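Putative carbonic anhydrase (Streptococcus mutans, PDB 3LAS) probably catalyses the reversible interconversion of hydrogencarbonate and carbon dioxide as a zinc-dependent, beta-class carbonic anhydrase. Local coordinates at residues 12-15 against 16-20; 67-70 against 71-75. One frame throughout, in Å; residues are numbered along the deposited sequence.

Interaction 1. Residues 12-15 against 16-20; sequences ANQA and YVDLH
Y16 sits one turn of helix 5-20 beyond A12 and N13. Y16 CB lies 3.5 Å from N13 O, and from there the side chain leads away from the earlier turn. The phenol ring instead meets a residue further on: one ring face receives CB of H20, off centre toward the rim. Outside the helix, Y16 touches L53 of its own chain and Y155 of the second subunit.

V17 N gives a nearly straight hydrogen bond to N13 O, at 2.9 Å. V17 CG2, which lies beside the backbone N, comes within 3.4 Å of N13 O.

D18 N bonds to Q14 O at 3.0 Å. The carboxylate also takes a side-chain bond, from Q14 NE2 to D18 OD1 at 2.9 Å. This bond is bent, with an N-H...O angle of 136°. The acceptor lies in the amide plane of Q14, but the donor sits above the carboxylate plane, and the two planes are 44° apart. Q14 starts with CG anti to the backbone N and then folds at chi2 (67°), which swings its amide forward to D18. The other end of that amide, Q14 OE1, is bonded to R161 of the second subunit.

L19 N bonds to A15 O at 3.1 Å, and L19 CG covers the same oxygen at 3.5 Å. H20 N closes the last turn on Y16 O.

Q14 and D18 thus form an i to i+4 side-chain hydrogen bond on the surface of this alpha-helix. This N-terminal helix packs against the second subunit, as in other beta-class carbonic anhydrase dimers.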
loop_
_atom_site.group_PDB
_atom_site.type_symbol
_atom_site.label_atom_id
_atom_site.label_comp_id
_atom_site.label_asym_id
_atom_site.label_seq_id
_atom_site.Cartn_x
_atom_site.Cartn_y
_atom_site.Cartn_z
ATOM N N ALA A 12 1.587 7.398 20.278
ATOM C CA ALA A 12 1.762 5.984 20.362
ATOM C C ALA A 12 3.115 5.569 19.815
ATOM O O ALA A 12 3.680 4.528 20.201
ATOM C CB ALA A 12 0.661 5.185 19.588
ATOM N N ASN A 13 3.629 6.323 18.868
ATOM C CA ASN A 13 4.926 5.978 18.283
ATOM C C ASN A 13 6.059 6.010 19.288
ATOM O O ASN A 13 7.044 5.307 19.071
ATOM C CB ASN A 13 5.151 6.935 17.080
ATOM C CG ASN A 13 6.523 6.727 16.464
ATOM O OD1 ASN A 13 6.754 5.677 15.765
ATOM N ND2 ASN A 13 7.389 7.658 16.605
ATOM N N GLN A 14 5.936 6.809 20.363
ATOM C CA GLN A 14 7.031 6.777 21.334
ATOM C C GLN A 14 7.351 5.367 21.883
ATOM O O GLN A 14 8.518 4.986 21.986
ATOM C CB GLN A 14 6.683 7.712 22.505
ATOM C CG GLN A 14 7.799 7.691 23.610
ATOM C CD GLN A 14 9.096 8.318 23.051
ATOM O OE1 GLN A 14 9.100 9.469 22.589
ATOM N NE2 GLN A 14 10.260 7.579 23.153
ATOM N N ALA A 15 6.295 4.612 22.144
ATOM C CA ALA A 15 6.542 3.240 22.609
ATOM C C ALA A 15 7.255 2.355 21.626
ATOM O O ALA A 15 8.123 1.512 21.951
ATOM C CB ALA A 15 5.254 2.589 23.028
ATOM N N TYR A 16 6.943 2.568 20.347
ATOM C CA TYR A 16 7.582 1.805 19.303
ATOM C C TYR A 16 9.063 2.183 19.158
ATOM O O TYR A 16 9.939 1.342 18.990
ATOM C CB TYR A 16 6.889 1.994 17.937
ATOM C CG TYR A 16 7.482 1.143 16.882
ATOM C CD1 TYR A 16 7.278 -0.271 16.933
ATOM C CD2 TYR A 16 8.276 1.623 15.811
ATOM C CE1 TYR A 16 7.756 -1.110 16.012
ATOM C CE2 TYR A 16 8.785 0.799 14.840
ATOM C CZ TYR A 16 8.540 -0.598 14.947
ATOM O OH TYR A 16 9.079 -1.385 13.961
ATOM N N VAL A 17 9.347 3.502 19.253
ATOM C CA VAL A 17 10.747 3.963 19.210
ATOM C C VAL A 17 11.555 3.286 20.310
ATOM O O VAL A 17 12.669 2.833 20.124
ATOM C CB VAL A 17 10.767 5.473 19.416
ATOM C CG1 VAL A 17 12.192 6.003 19.624
ATOM C CG2 VAL A 17 10.224 6.126 18.131
ATOM N N ASP A 18 10.950 3.216 21.512
ATOM C CA ASP A 18 11.708 2.636 22.629
ATOM C C ASP A 18 11.977 1.153 22.398
ATOM O O ASP A 18 13.070 0.675 22.677
ATOM C CB ASP A 18 10.853 2.857 23.903
ATOM C CG ASP A 18 10.815 4.332 24.355
ATOM O OD1 ASP A 18 11.618 5.180 23.969
ATOM O OD2 ASP A 18 9.897 4.574 25.138
ATOM N N LEU A 19 11.014 0.416 21.831
ATOM C CA LEU A 19 11.226 -1.003 21.495
ATOM C C LEU A 19 12.172 -1.198 20.356
ATOM O O LEU A 19 12.946 -2.167 20.311
ATOM C CB LEU A 19 9.849 -1.623 21.139
ATOM C CG LEU A 19 8.971 -1.864 22.369
ATOM C CD1 LEU A 19 7.540 -2.046 21.938
ATOM C CD2 LEU A 19 9.492 -3.161 23.142
ATOM N N HIS A 20 12.078 -0.330 19.299
ATOM C CA HIS A 20 12.839 -0.572 18.076
ATOM C C HIS A 20 14.322 -0.351 18.355
ATOM O O HIS A 20 15.192 -0.999 17.758
ATOM C CB HIS A 20 12.296 0.437 17.013
ATOM C CG HIS A 20 12.908 0.277 15.661
ATOM N ND1 HIS A 20 14.199 0.708 15.347
ATOM C CD2 HIS A 20 12.392 -0.263 14.512
ATOM C CE1 HIS A 20 14.454 0.454 14.054
ATOM N NE2 HIS A 20 13.371 -0.173 13.551
#

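Interaction 2. Residues 67-70 against 71-75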
loop_
_atom_site.group_PDB
_atom_site.type_symbol
_atom_site.label_atom_id
_atom_site.label_comp_id
_atom_site.label_asym_id
_atom_site.label_seq_id
_atom_site.Cartn_x
_atom_site.Cartn_y
_atom_site.Cartn_z
ATOM N N THR A 67 -2.621 -1.731 -11.156
ATOM C CA THR A 67 -2.719 -0.400 -11.813
ATOM C C THR A 67 -1.359 0.000 -12.356
ATOM O O THR A 67 -0.364 -0.658 -12.033
ATOM C CB THR A 67 -3.184 0.673 -10.795
ATOM O OG1 THR A 67 -2.108 0.789 -9.820
ATOM C CG2 THR A 67 -4.527 0.221 -10.084
ATOM N N ASP A 68 -1.308 1.108 -13.058
ATOM C CA ASP A 68 -0.023 1.662 -13.477
ATOM C C ASP A 68 0.873 1.969 -12.291
ATOM O O ASP A 68 2.087 1.763 -12.399
ATOM C CB ASP A 68 -0.189 2.935 -14.334
ATOM C CG ASP A 68 -0.767 2.651 -15.727
ATOM O OD1 ASP A 68 -0.809 1.538 -16.195
ATOM O OD2 ASP A 68 -1.143 3.677 -16.362
ATOM N N ASP A 69 0.345 2.436 -11.169
ATOM C CA ASP A 69 1.169 2.710 -10.003
ATOM C C ASP A 69 1.695 1.434 -9.388
ATOM O O ASP A 69 2.849 1.390 -8.965
ATOM C CB ASP A 69 0.306 3.486 -8.972
ATOM C CG ASP A 69 1.094 4.040 -7.815
ATOM O OD1 ASP A 69 2.345 4.131 -7.857
ATOM O OD2 ASP A 69 0.452 4.425 -6.817
ATOM N N VAL A 70 0.906 0.356 -9.347
ATOM C CA VAL A 70 1.400 -0.922 -8.828
ATOM C C VAL A 70 2.506 -1.379 -9.737
ATOM O O VAL A 70 3.545 -1.818 -9.199
ATOM C CB VAL A 70 0.257 -1.920 -8.710
ATOM C CG1 VAL A 70 0.832 -3.325 -8.485
ATOM C CG2 VAL A 70 -0.699 -1.488 -7.566
ATOM N N ILE A 71 2.386 -1.296 -11.035
ATOM C CA ILE A 71 3.472 -1.754 -11.947
ATOM C C ILE A 71 4.683 -0.844 -11.747
ATOM O O ILE A 71 5.818 -1.354 -11.624
ATOM C CB ILE A 71 2.986 -1.778 -13.356
ATOM C CG1 ILE A 71 1.993 -2.955 -13.467
ATOM C CG2 ILE A 71 4.206 -1.944 -14.305
ATOM C CD1 ILE A 71 1.156 -3.117 -14.692
ATOM N N ARG A 72 4.524 0.497 -11.649
ATOM C CA ARG A 72 5.653 1.348 -11.376
ATOM C C ARG A 72 6.409 0.905 -10.132
ATOM O O ARG A 72 7.655 0.850 -10.090
ATOM C CB ARG A 72 5.128 2.795 -11.213
ATOM C CG ARG A 72 6.193 3.828 -10.778
ATOM C CD ARG A 72 5.555 5.109 -10.321
ATOM N NE ARG A 72 4.903 4.992 -9.012
ATOM C CZ ARG A 72 5.480 5.247 -7.837
ATOM N NH1 ARG A 72 6.752 5.583 -7.676
ATOM N NH2 ARG A 72 4.746 5.156 -6.729
ATOM N N SER A 73 5.620 0.640 -9.095
ATOM C CA SER A 73 6.188 0.296 -7.820
ATOM C C SER A 73 6.883 -1.057 -7.852
ATOM O O SER A 73 7.939 -1.231 -7.192
ATOM C CB SER A 73 5.110 0.351 -6.739
ATOM O OG SER A 73 4.553 1.675 -6.643
ATOM N N LEU A 74 6.298 -2.018 -8.557
ATOM C CA LEU A 74 6.917 -3.300 -8.693
ATOM C C LEU A 74 8.177 -3.236 -9.507
ATOM O O LEU A 74 9.121 -3.997 -9.216
ATOM C CB LEU A 74 5.944 -4.344 -9.299
ATOM C CG LEU A 74 4.790 -4.737 -8.421
ATOM C CD1 LEU A 74 3.785 -5.571 -9.183
ATOM C CD2 LEU A 74 5.319 -5.532 -7.194
ATOM N N VAL A 75 8.253 -2.419 -10.566
ATOM C CA VAL A 75 9.495 -2.341 -11.360
ATOM C C VAL A 75 10.552 -1.733 -10.445
ATOM O O VAL A 75 11.756 -2.204 -10.470
ATOM C CB VAL A 75 9.236 -1.442 -12.584
ATOM C CG1 VAL A 75 10.629 -1.031 -13.221
ATOM C CG2 VAL A 75 8.305 -2.081 -13.545
#
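T67 O accepts I71 N at 3.0 Å, and regular i to i+4 bonds continue from D68 to R72, D69 to S73 and V70 to L74. T67 is the N-cap of helix 68-80. T67 OG1 accepts V70 N at 3.1 Å and is also hydrogen-bonded to D69 OD2 of the second subunit. The helix follows strand 56-61 and belongs to a beta-alpha-beta crossover that leads to strand 85-91. V70 and L74 run side by side, with CG1 of V70 3.8 Å from CD1 of L74. They face strands 33-38 and 56-61.

D69 and R72 form a buried salt bridge. Both R72 NE and R72 NH2 grip the single atom D69 OD1, at 2.9 and 2.8 Å. The approach is side-on and the two groups are nearly coplanar. The arginine chain bends at chi3 (73°), which turns its NE edge to the carboxylate. The second subunit completes this network. Its T67 and N61 bond to D69 OD2, and its F121 O and A62 O take R72 NH1 and NH2.

S73 OG turns back beside its own backbone N. D69 O therefore accepts both S73 N and S73 OG, each at 2.9 Å, from opposite faces of its carbonyl plane.

Interactions 1 and 2 do not touch. Their centres are 32 Å apart and their nearest atoms about 21 Å. They lie in series along the chain, the first on the outlying N-terminal helix and the second on a buried helix of the central domain. Both meet the second subunit, so each contributes to the dimer interface at a different place. Interaction 2 is nearer the zinc site of C38, H91 and C94. The T67 side chain is about 13 Å from the zinc ion and about 9 Å from a bound guanidine, and the V70 side chain about 10 Å from that of C38. Interaction 1 lies away from that site.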